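Local coordinates for protein lectin (Pleurotus ostreatus, PDB 6T0Q) that probably binds galactose-type sugars such as N-acetyl-D-galactosamine through calcium-containing sites on tandem beta-sandwich domains, at residues S33-T38 with S182-P187; L132-F135 with T139-T142; V234-A237 with R241-L244. All coordinates share one frame; numbering follows the deposited sequence.

Contact 1 of 3, residues S33-T38 with S182-P187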
ATOM      1  N   SER A  33       1.264  -0.699  40.431  1.00 17.61           N
ATOM      2  CA  SER A  33       1.974  -1.928  40.120  1.00 18.75           C
ATOM      3  C   SER A  33       2.778  -2.417  41.321  1.00 22.99           C
ATOM      4  O   SER A  33       3.076  -1.659  42.249  1.00 22.67           O
ATOM      5  CB  SER A  33       2.894  -1.714  38.910  1.00 19.55           C
ATOM      6  OG  SER A  33       3.525  -2.933  38.547  1.00 26.93           O
ATOM      7  N   LYS A  34       3.143  -3.704  41.287  1.00 18.12           N
ATOM      8  CA  LYS A  34       3.954  -4.326  42.326  1.00 17.09           C
ATOM      9  C   LYS A  34       5.239  -4.910  41.746  1.00 17.98           C
ATOM     10  O   LYS A  34       5.272  -5.380  40.604  1.00 20.61           O
ATOM     11  CB  LYS A  34       3.191  -5.459  43.051  1.00 19.37           C
ATOM     12  CG  LYS A  34       1.737  -5.140  43.451  1.00 24.73           C
ATOM     13  CD  LYS A  34       1.678  -4.023  44.475  1.00 32.10           C
ATOM     14  CE  LYS A  34       0.231  -3.715  44.895  1.00 40.05           C
ATOM     15  NZ  LYS A  34       0.160  -2.432  45.662  1.00 44.53           N
ATOM     16  N   TRP A  35       6.294  -4.876  42.555  1.00 16.80           N
ATOM     17  CA  TRP A  35       7.510  -5.630  42.275  1.00 17.34           C
ATOM     18  C   TRP A  35       7.268  -7.106  42.573  1.00 20.81           C
ATOM     19  O   TRP A  35       6.701  -7.444  43.617  1.00 19.69           O
ATOM     20  CB  TRP A  35       8.656  -5.115  43.152  1.00 15.14           C
ATOM     21  CG  TRP A  35       9.080  -3.719  42.828  1.00 16.56           C
ATOM     22  CD1 TRP A  35       8.705  -2.567  43.468  1.00 19.25           C
ATOM     23  CD2 TRP A  35       9.973  -3.330  41.781  1.00 17.55           C
ATOM     24  NE1 TRP A  35       9.310  -1.480  42.867  1.00 18.30           N
ATOM     25  CE2 TRP A  35      10.091  -1.925  41.829  1.00 18.92           C
ATOM     26  CE3 TRP A  35      10.679  -4.037  40.797  1.00 17.64           C
ATOM     27  CZ2 TRP A  35      10.889  -1.211  40.931  1.00 22.66           C
ATOM     28  CZ3 TRP A  35      11.473  -3.323  39.902  1.00 23.19           C
ATOM     29  CH2 TRP A  35      11.568  -1.928  39.978  1.00 18.70           C
ATOM     30  N   ILE A  36       7.708  -7.997  41.682  1.00 17.94           N
ATOM     31  CA  ILE A  36       7.579  -9.420  41.972  1.00 19.58           C
ATOM     32  C   ILE A  36       8.906 -10.130  41.758  1.00 22.54           C
ATOM     33  O   ILE A  36       9.749  -9.715  40.952  1.00 18.63           O
ATOM     34  CB  ILE A  36       6.474 -10.108  41.145  1.00 18.39           C
ATOM     35  CG1 ILE A  36       6.760  -9.997  39.644  1.00 18.37           C
ATOM     36  CG2 ILE A  36       5.105  -9.549  41.524  1.00 19.65           C
ATOM     37  CD1 ILE A  36       5.695 -10.701  38.776  1.00 20.74           C
ATOM     38  N   TRP A  37       9.081 -11.208  42.512  1.00 19.50           N
ATOM     39  CA  TRP A  37      10.161 -12.159  42.301  1.00 18.13           C
ATOM     40  C   TRP A  37       9.620 -13.520  42.734  1.00 22.13           C
ATOM     41  O   TRP A  37       8.401 -13.733  42.754  1.00 20.37           O
ATOM     42  CB  TRP A  37      11.433 -11.687  43.041  1.00 14.78           C
ATOM     43  CG  TRP A  37      12.674 -12.384  42.577  1.00 18.58           C
ATOM     44  CD1 TRP A  37      13.407 -13.307  43.272  1.00 21.24           C
ATOM     45  CD2 TRP A  37      13.312 -12.246  41.296  1.00 15.62           C
ATOM     46  NE1 TRP A  37      14.466 -13.737  42.510  1.00 18.71           N
ATOM     47  CE2 TRP A  37      14.431 -13.103  41.294  1.00 19.36           C
ATOM     48  CE3 TRP A  37      13.051 -11.470  40.155  1.00 17.95           C
ATOM     49  CZ2 TRP A  37      15.295 -13.211  40.195  1.00 18.06           C
ATOM     50  CZ3 TRP A  37      13.914 -11.574  39.060  1.00 19.22           C
ATOM     51  CH2 TRP A  37      15.022 -12.442  39.092  1.00 21.69           C
ATOM     52  N   THR A  38      10.516 -14.442  43.092  1.00 21.86           N
ATOM     53  CA  THR A  38      10.129 -15.820  43.380  1.00 20.65           C
ATOM     54  C   THR A  38       9.796 -16.069  44.843  1.00 24.02           C
ATOM     55  O   THR A  38       9.072 -17.020  45.147  1.00 24.02           O
ATOM     56  CB  THR A  38      11.255 -16.787  42.998  1.00 25.60           C
ATOM     57  OG1 THR A  38      12.437 -16.455  43.733  1.00 43.69           O
ATOM     58  CG2 THR A  38      11.534 -16.743  41.491  1.00 22.44           C
ATOM     59  N   SER A 182       8.916   0.264  48.725  1.00 22.01           N
ATOM     60  CA  SER A 182       9.800  -0.825  48.325  1.00 22.38           C
ATOM     61  C   SER A 182      11.243  -0.389  48.530  1.00 22.99           C
ATOM     62  O   SER A 182      11.526   0.790  48.735  1.00 20.57           O
ATOM     63  CB  SER A 182       9.570  -1.210  46.863  1.00 19.86           C
ATOM     64  OG  SER A 182      10.228  -0.265  46.031  1.00 20.58           O
ATOM     65  N   VAL A 183      12.166  -1.351  48.450  1.00 20.38           N
ATOM     66  CA  VAL A 183      13.570  -0.969  48.561  1.00 19.07           C
ATOM     67  C   VAL A 183      14.003  -0.121  47.374  1.00 19.72           C
ATOM     68  O   VAL A 183      14.996   0.606  47.466  1.00 18.15           O
ATOM     69  CB  VAL A 183      14.488  -2.198  48.685  1.00 17.72           C
ATOM     70  CG1 VAL A 183      14.249  -2.925  50.032  1.00 14.86           C
ATOM     71  CG2 VAL A 183      14.304  -3.125  47.496  1.00 17.35           C
ATOM     72  N   TRP A 184      13.282  -0.200  46.260  1.00 18.25           N
ATOM     73  CA  TRP A 184      13.705   0.483  45.046  1.00 22.72           C
ATOM     74  C   TRP A 184      13.232   1.928  44.958  1.00 26.37           C
ATOM     75  O   TRP A 184      13.864   2.721  44.254  1.00 23.97           O
ATOM     76  CB  TRP A 184      13.220  -0.297  43.816  1.00 17.39           C
ATOM     77  CG  TRP A 184      13.828  -1.669  43.767  1.00 19.04           C
ATOM     78  CD1 TRP A 184      15.114  -1.989  43.389  1.00 19.79           C
ATOM     79  CD2 TRP A 184      13.199  -2.905  44.142  1.00 19.60           C
ATOM     80  NE1 TRP A 184      15.308  -3.347  43.496  1.00 21.46           N
ATOM     81  CE2 TRP A 184      14.151  -3.933  43.945  1.00 17.52           C
ATOM     82  CE3 TRP A 184      11.918  -3.247  44.597  1.00 19.42           C
ATOM     83  CZ2 TRP A 184      13.868  -5.270  44.210  1.00 14.80           C
ATOM     84  CZ3 TRP A 184      11.640  -4.582  44.865  1.00 21.32           C
ATOM     85  CH2 TRP A 184      12.614  -5.579  44.667  1.00 18.43           C
ATOM     86  N   GLY A 185      12.150   2.296  45.636  1.00 23.88           N
ATOM     87  CA  GLY A 185      11.571   3.603  45.431  1.00 24.51           C
ATOM     88  C   GLY A 185      10.857   3.658  44.088  1.00 23.24           C
ATOM     89  O   GLY A 185      10.934   2.722  43.290  1.00 24.33           O
ATOM     90  N   PRO A 186      10.150   4.754  43.816  1.00 25.25           N
ATOM     91  CA  PRO A 186       9.235   4.792  42.646  1.00 24.41           C
ATOM     92  C   PRO A 186       9.983   5.076  41.353  1.00 27.22           C
ATOM     93  O   PRO A 186      10.578   6.150  41.201  1.00 24.16           O
ATOM     94  CB  PRO A 186       8.274   5.940  42.998  1.00 26.79           C
ATOM     95  CG  PRO A 186       9.086   6.845  43.927  1.00 32.05           C
ATOM     96  CD  PRO A 186       9.985   5.919  44.713  1.00 26.27           C
ATOM     97  N   PRO A 187       9.975   4.153  40.388  1.00 22.55           N
ATOM     98  CA  PRO A 187      10.674   4.426  39.124  1.00 19.99           C
ATOM     99  C   PRO A 187      10.047   5.605  38.394  1.00 23.53           C
ATOM    100  O   PRO A 187       8.825   5.775  38.383  1.00 24.75           O
ATOM    101  CB  PRO A 187      10.508   3.122  38.331  1.00 21.85           C
ATOM    102  CG  PRO A 187      10.226   2.066  39.376  1.00 20.04           C
ATOM    103  CD  PRO A 187       9.411   2.791  40.421  1.00 18.60           C
TER
HETATM  104  O   HOH W   1       9.008   1.025  43.966  1.00 23.21           O

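Contact 2 of 3, residues L132-F135 with T139-T142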
ATOM      1  N   LEU A 132      -1.047  -1.047  29.975  1.00 18.02           N
ATOM      2  CA  LEU A 132      -2.272  -0.296  29.731  1.00 19.88           C
ATOM      3  C   LEU A 132      -2.855  -0.772  28.404  1.00 22.36           C
ATOM      4  O   LEU A 132      -2.328  -0.446  27.333  1.00 21.41           O
ATOM      5  CB  LEU A 132      -2.008   1.206  29.718  1.00 21.79           C
ATOM      6  CG  LEU A 132      -3.203   2.105  29.369  1.00 22.32           C
ATOM      7  CD1 LEU A 132      -4.349   1.900  30.350  1.00 20.13           C
ATOM      8  CD2 LEU A 132      -2.765   3.564  29.354  1.00 20.11           C
ATOM      9  N   VAL A 133      -3.939  -1.542  28.479  1.00 20.98           N
ATOM     10  CA  VAL A 133      -4.564  -2.153  27.307  1.00 24.27           C
ATOM     11  C   VAL A 133      -5.643  -1.218  26.781  1.00 25.82           C
ATOM     12  O   VAL A 133      -6.492  -0.752  27.543  1.00 24.72           O
ATOM     13  CB  VAL A 133      -5.164  -3.527  27.661  1.00 24.40           C
ATOM     14  CG1 VAL A 133      -6.011  -4.066  26.498  1.00 20.98           C
ATOM     15  CG2 VAL A 133      -4.072  -4.522  28.042  1.00 21.06           C
ATOM     16  N   HIS A 134      -5.627  -0.958  25.478  1.00 22.84           N
ATOM     17  CA  HIS A 134      -6.680  -0.195  24.821  1.00 22.62           C
ATOM     18  C   HIS A 134      -7.610  -1.153  24.093  1.00 25.32           C
ATOM     19  O   HIS A 134      -7.144  -2.065  23.401  1.00 23.95           O
ATOM     20  CB  HIS A 134      -6.076   0.821  23.859  1.00 27.50           C
ATOM     21  CG  HIS A 134      -5.113   1.745  24.528  1.00 38.05           C
ATOM     22  ND1 HIS A 134      -5.525   2.828  25.274  1.00 40.77           N
ATOM     23  CD2 HIS A 134      -3.763   1.712  24.620  1.00 39.90           C
ATOM     24  CE1 HIS A 134      -4.466   3.442  25.770  1.00 41.91           C
ATOM     25  NE2 HIS A 134      -3.384   2.785  25.389  1.00 40.45           N
ATOM     26  N   PHE A 135      -8.916  -0.954  24.268  1.00 24.17           N
ATOM     27  CA  PHE A 135      -9.938  -1.841  23.730  1.00 27.04           C
ATOM     28  C   PHE A 135     -10.594  -1.235  22.488  1.00 25.40           C
ATOM     29  O   PHE A 135     -10.468  -0.042  22.203  1.00 24.05           O
ATOM     30  CB  PHE A 135     -10.989  -2.142  24.801  1.00 27.33           C
ATOM     31  CG  PHE A 135     -10.431  -2.833  26.017  1.00 25.63           C
ATOM     32  CD1 PHE A 135     -10.086  -4.178  25.970  1.00 26.79           C
ATOM     33  CD2 PHE A 135     -10.252  -2.143  27.206  1.00 27.04           C
ATOM     34  CE1 PHE A 135      -9.571  -4.820  27.080  1.00 27.68           C
ATOM     35  CE2 PHE A 135      -9.739  -2.784  28.329  1.00 25.05           C
ATOM     36  CZ  PHE A 135      -9.395  -4.116  28.264  1.00 26.96           C
ATOM     37  N   THR A 139     -12.262   2.363  25.303  1.00 28.16           N
ATOM     38  CA  THR A 139     -11.903   2.313  26.714  1.00 29.75           C
ATOM     39  C   THR A 139     -10.509   1.700  26.881  1.00 31.38           C
ATOM     40  O   THR A 139      -9.897   1.209  25.932  1.00 23.73           O
ATOM     41  CB  THR A 139     -12.939   1.521  27.509  1.00 30.01           C
ATOM     42  OG1 THR A 139     -12.932   0.152  27.086  1.00 28.96           O
ATOM     43  CG2 THR A 139     -14.351   2.109  27.309  1.00 33.79           C
ATOM     44  N   SER A 140     -10.005   1.734  28.112  1.00 25.16           N
ATOM     45  CA  SER A 140      -8.695   1.171  28.415  1.00 27.32           C
ATOM     46  C   SER A 140      -8.686   0.675  29.856  1.00 30.93           C
ATOM     47  O   SER A 140      -9.530   1.065  30.667  1.00 26.18           O
ATOM     48  CB  SER A 140      -7.591   2.205  28.191  1.00 31.41           C
ATOM     49  OG  SER A 140      -7.822   3.335  29.006  1.00 37.70           O
ATOM     50  N   GLU A 141      -7.729  -0.202  30.164  1.00 25.00           N
ATOM     51  CA  GLU A 141      -7.594  -0.737  31.518  1.00 24.71           C
ATOM     52  C   GLU A 141      -6.146  -1.144  31.762  1.00 21.87           C
ATOM     53  O   GLU A 141      -5.495  -1.701  30.870  1.00 22.04           O
ATOM     54  CB  GLU A 141      -8.516  -1.943  31.756  1.00 23.96           C
ATOM     55  CG  GLU A 141      -8.327  -2.603  33.137  1.00 29.18           C
ATOM     56  CD  GLU A 141      -9.348  -3.704  33.417  1.00 40.50           C
ATOM     57  OE1 GLU A 141     -10.282  -3.873  32.604  1.00 39.31           O
ATOM     58  OE2 GLU A 141      -9.213  -4.391  34.453  1.00 39.95           O
ATOM     59  N   THR A 142      -5.646  -0.863  32.970  1.00 20.10           N
ATOM     60  CA  THR A 142      -4.255  -1.146  33.331  1.00 18.60           C
ATOM     61  C   THR A 142      -4.175  -2.480  34.061  1.00 24.28           C
ATOM     62  O   THR A 142      -4.988  -2.754  34.950  1.00 24.69           O
ATOM     63  CB  THR A 142      -3.665  -0.044  34.216  1.00 25.50           C
ATOM     64  OG1 THR A 142      -3.862   1.224  33.584  1.00 44.58           O
ATOM     65  CG2 THR A 142      -2.136  -0.252  34.421  1.00 22.81           C
TER
HETATM   66  O   HOH W   2      -9.150   2.181  23.256  1.00 42.48           O

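Contact 3 of 3, residues V234-A237 with R241-L244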
ATOM      1  N   VAL A 234       2.118   8.966  18.348  1.00 22.21           N
ATOM      2  CA  VAL A 234       2.770  10.094  17.686  1.00 21.33           C
ATOM      3  C   VAL A 234       3.185  11.107  18.738  1.00 20.27           C
ATOM      4  O   VAL A 234       2.378  11.488  19.591  1.00 24.68           O
ATOM      5  CB  VAL A 234       1.850  10.759  16.644  1.00 20.57           C
ATOM      6  CG1 VAL A 234       2.564  11.956  15.983  1.00 22.95           C
ATOM      7  CG2 VAL A 234       1.399   9.749  15.611  1.00 21.49           C
ATOM      8  N   LEU A 235       4.438  11.545  18.672  1.00 18.74           N
ATOM      9  CA  LEU A 235       4.945  12.638  19.485  1.00 18.46           C
ATOM     10  C   LEU A 235       5.350  13.768  18.546  1.00 21.46           C
ATOM     11  O   LEU A 235       6.094  13.525  17.595  1.00 20.09           O
ATOM     12  CB  LEU A 235       6.145  12.168  20.310  1.00 17.60           C
ATOM     13  CG  LEU A 235       6.820  13.241  21.152  1.00 19.42           C
ATOM     14  CD1 LEU A 235       5.858  13.713  22.220  1.00 20.74           C
ATOM     15  CD2 LEU A 235       8.106  12.680  21.761  1.00 16.78           C
ATOM     16  N   ILE A 236       4.867  14.991  18.787  1.00 18.30           N
ATOM     17  CA  ILE A 236       5.083  16.067  17.820  1.00 17.64           C
ATOM     18  C   ILE A 236       5.182  17.422  18.517  1.00 21.36           C
ATOM     19  O   ILE A 236       4.518  17.680  19.528  1.00 20.25           O
ATOM     20  CB  ILE A 236       3.955  16.063  16.761  1.00 20.33           C
ATOM     21  CG1 ILE A 236       4.149  17.159  15.710  1.00 21.02           C
ATOM     22  CG2 ILE A 236       2.575  16.209  17.428  1.00 19.32           C
ATOM     23  CD1 ILE A 236       3.207  16.938  14.500  1.00 18.37           C
ATOM     24  N   ALA A 237       6.015  18.301  17.955  1.00 20.04           N
ATOM     25  CA  ALA A 237       6.081  19.700  18.363  1.00 22.05           C
ATOM     26  C   ALA A 237       6.486  20.533  17.156  1.00 23.17           C
ATOM     27  O   ALA A 237       7.090  20.021  16.209  1.00 20.61           O
ATOM     28  CB  ALA A 237       7.070  19.915  19.521  1.00 17.34           C
ATOM     29  N   ARG A 241       3.540  26.327  15.309  1.00 19.92           N
ATOM     30  CA  ARG A 241       2.328  25.558  15.576  1.00 22.23           C
ATOM     31  C   ARG A 241       2.152  24.533  14.463  1.00 22.60           C
ATOM     32  O   ARG A 241       2.798  24.615  13.418  1.00 22.05           O
ATOM     33  CB  ARG A 241       1.096  26.471  15.667  1.00 26.57           C
ATOM     34  CG  ARG A 241       0.819  27.244  14.370  1.00 31.31           C
ATOM     35  CD  ARG A 241      -0.492  28.034  14.427  1.00 38.81           C
ATOM     36  NE  ARG A 241      -0.511  28.985  15.537  1.00 51.46           N
ATOM     37  CZ  ARG A 241      -1.269  28.861  16.625  1.00 59.51           C
ATOM     38  NH1 ARG A 241      -2.091  27.825  16.757  1.00 57.73           N
ATOM     39  NH2 ARG A 241      -1.207  29.777  17.587  1.00 61.35           N
ATOM     40  N   TYR A 242       1.247  23.579  14.689  1.00 21.30           N
ATOM     41  CA  TYR A 242       1.004  22.516  13.718  1.00 23.90           C
ATOM     42  C   TYR A 242      -0.432  22.040  13.853  1.00 27.64           C
ATOM     43  O   TYR A 242      -1.061  22.187  14.904  1.00 25.50           O
ATOM     44  CB  TYR A 242       1.940  21.310  13.924  1.00 21.51           C
ATOM     45  CG  TYR A 242       1.559  20.551  15.174  1.00 24.42           C
ATOM     46  CD1 TYR A 242       0.620  19.528  15.136  1.00 22.89           C
ATOM     47  CD2 TYR A 242       2.089  20.908  16.408  1.00 23.72           C
ATOM     48  CE1 TYR A 242       0.226  18.869  16.293  1.00 23.44           C
ATOM     49  CE2 TYR A 242       1.716  20.245  17.572  1.00 23.85           C
ATOM     50  CZ  TYR A 242       0.782  19.231  17.504  1.00 24.65           C
ATOM     51  OH  TYR A 242       0.392  18.579  18.651  1.00 23.59           O
ATOM     52  N   THR A 243      -0.929  21.429  12.783  1.00 23.70           N
ATOM     53  CA  THR A 243      -2.096  20.565  12.839  1.00 26.61           C
ATOM     54  C   THR A 243      -1.712  19.234  12.212  1.00 25.89           C
ATOM     55  O   THR A 243      -1.083  19.204  11.149  1.00 26.41           O
ATOM     56  CB  THR A 243      -3.303  21.176  12.115  1.00 29.98           C
ATOM     57  OG1 THR A 243      -3.647  22.416  12.741  1.00 39.10           O
ATOM     58  CG2 THR A 243      -4.501  20.239  12.207  1.00 41.35           C
ATOM     59  N   LEU A 244      -2.093  18.143  12.869  1.00 22.53           N
ATOM     60  CA  LEU A 244      -1.690  16.798  12.490  1.00 24.30           C
ATOM     61  C   LEU A 244      -2.903  16.023  12.002  1.00 22.27           C
ATOM     62  O   LEU A 244      -3.958  16.058  12.648  1.00 21.73           O
ATOM     63  CB  LEU A 244      -1.062  16.069  13.674  1.00 23.28           C
ATOM     64  CG  LEU A 244      -0.775  14.578  13.482  1.00 24.45           C
ATOM     65  CD1 LEU A 244       0.367  14.381  12.476  1.00 21.55           C
ATOM     66  CD2 LEU A 244      -0.443  13.947  14.831  1.00 23.87           C
TER

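Contact 1 of 3, residues S33-T38 with S182-P187
Trp35 and Trp184 lie one over the other with their indole planes tilted by 35°. The five-membered ring of Trp35 sits against the six-membered ring of Trp184, with centroids 4.3 Å apart. Trp35 CG comes within 3.4 Å of Trp184 CE3 and of Trp184 CZ3. CE3 stands above one face of Trp35, off toward the rim. The opposite face of Trp184 is covered by its own neighbour, Val183, whose CG2 lies over the ring centre. Val183 and Trp35 thus sandwich that indole.

Pro187 approaches Trp35 from the benzo end, with its CG 3.7 Å from Trp35 CZ2. The indole nitrogen of Trp35 is satisfied by a water at the ring edge, in plane, with NE1 2.8 Å from the water oxygen. The same water also hydrogen-bonds to Ser182 OG and Gly185 O. It therefore ties the indole to the loop where no direct hydrogen bond joins the segments. Ser182 OG has chi1 79°, which brings it over the turn to accept from Trp184 N at 3.1 Å. This is an ST turn, and it fixes the backbone from which Trp184 projects. Trp184 NE1 bonds to Asp77, a calcium ligand, so this loop packs beside the first calcium site.

Trp35 belongs to strand 34-37, which pairs with strand 174-178. Gln176 of that partner touches both tryptophans. Phe95 meets Trp184 edge-to-face, and Met128 of strand 126-135 packs on Trp35.

Contact 2 of 3, residues L132-F135 with T139-T142
Phe135 lays its ring beside the second strand and meets Glu141 CB at its edge, near the ring plane. Phe135 CE2 is 3.7 Å from Glu141 CB. The two strands form an antiparallel beta hairpin, 126-135 with 140-144, at one margin of a four-stranded sheet. One face of the Phe135 ring receives Val133 CG1 from its own strand. Chi1 of -61° sets CG beside the backbone N, and the ring reaches the side of the sheet that carries Val133 and Glu141. Lys65 makes a cation-pi contact with this ring, and Pro62 touches both Phe135 and Glu141.

Val133 and Glu141 are a hydrogen-bonded pair. Val133 N donates to Glu141 O, and Glu141 N to Val133 O, both at 2.9 Å. Leu132 with Thr142 and His134 with Ser140 are non-hydrogen-bonded pairs. Their side chains share the other face. There Leu132 turns CD1 toward Thr142 and comes 3.3 Å from its OG1. Ser140 CB sits 3.6 Å from His134 ND1, obliquely to the imidazole. Ser140 OG hydrogen-bonds to Gln26, and Thr139 OG1 to Asp137 and Lys65.

Near the turn, Phe135 N donates to Thr139 O. That carbonyl has a second donor: a water bonds to Thr139 O at 2.9 Å and to Phe135 O at 2.8 Å, bridging the two backbones at the turn end of the hairpin.

Contact 3 of 3, residues V234-A237 with R241-L244
The Tyr242 ring has Ile236 CD1 over one face, off toward the rim. This is a CH-pi contact. Ile236 CD1 is 4.0 Å from the centroid of the Tyr242 ring and 23° off the ring normal. Tyr242 CD1 is its nearest ring atom. The other branch of Ile236 meets the far end of the ring, where CG2 is 3.5 Å from Tyr242 CZ and also touches the phenol oxygen. One isoleucine therefore grips the tyrosine along its length, with its two methyls divided between the ring body and the hydroxyl end. Ile236 CG1 is anti to the backbone N (chi1 -179°) and the chain stays extended, which carries CD1 out over the ring. Ala237 CA approaches the ring obliquely, with Tyr242 CE2 4.5 Å away.

The two segments belong to facing sheets of a beta sandwich. Strand 229-239 lies in one sheet and strand 241-246 in the other, and the chain crosses between them through the short link at Asp239 and Asp240. Both of these residues bind the second calcium. The segment axes run at 151° to each other and approach to 8.0 Å. No hydrogen bond joins them, so their meeting is made by side chains.

Further along, Val234 and Leu244 reach toward each other tip to tip, with Val234 CG1 3.8 Å from Leu244 CD2. Ile277 of strand 273-281 touches Ile236, Tyr242 and Leu244. The buried phenol is satisfied on the first sheet: Tyr242 OH hydrogen-bonds to Asp261 and to Tyr263 OH. The first side-chain bond of Arg241 points away from Val234-Ala237, and the residue touches a bound N-acetylglucosamine of the glycan pocket.

In the fold
Contacts 1 and 3 are buried, while contact 2 is buried on one strand and partly exposed on the other. Contact 2 is nested in the chain between the two segments of contact 1. Strand 126-135 also serves both, supplying one hairpin arm to contact 2 and Met128 behind contact 1. Contact 3 follows later in the chain, on the opposite side of its centre from contact 1. Contact 2 is held by backbone hydrogen bonds within one sheet. Contact 3 joins two sheets by apolar packing. Contact 1 joins a strand to a loop by indoles and a water. Contacts 1 and 3 each lie near a calcium site; contact 2 is remote from both.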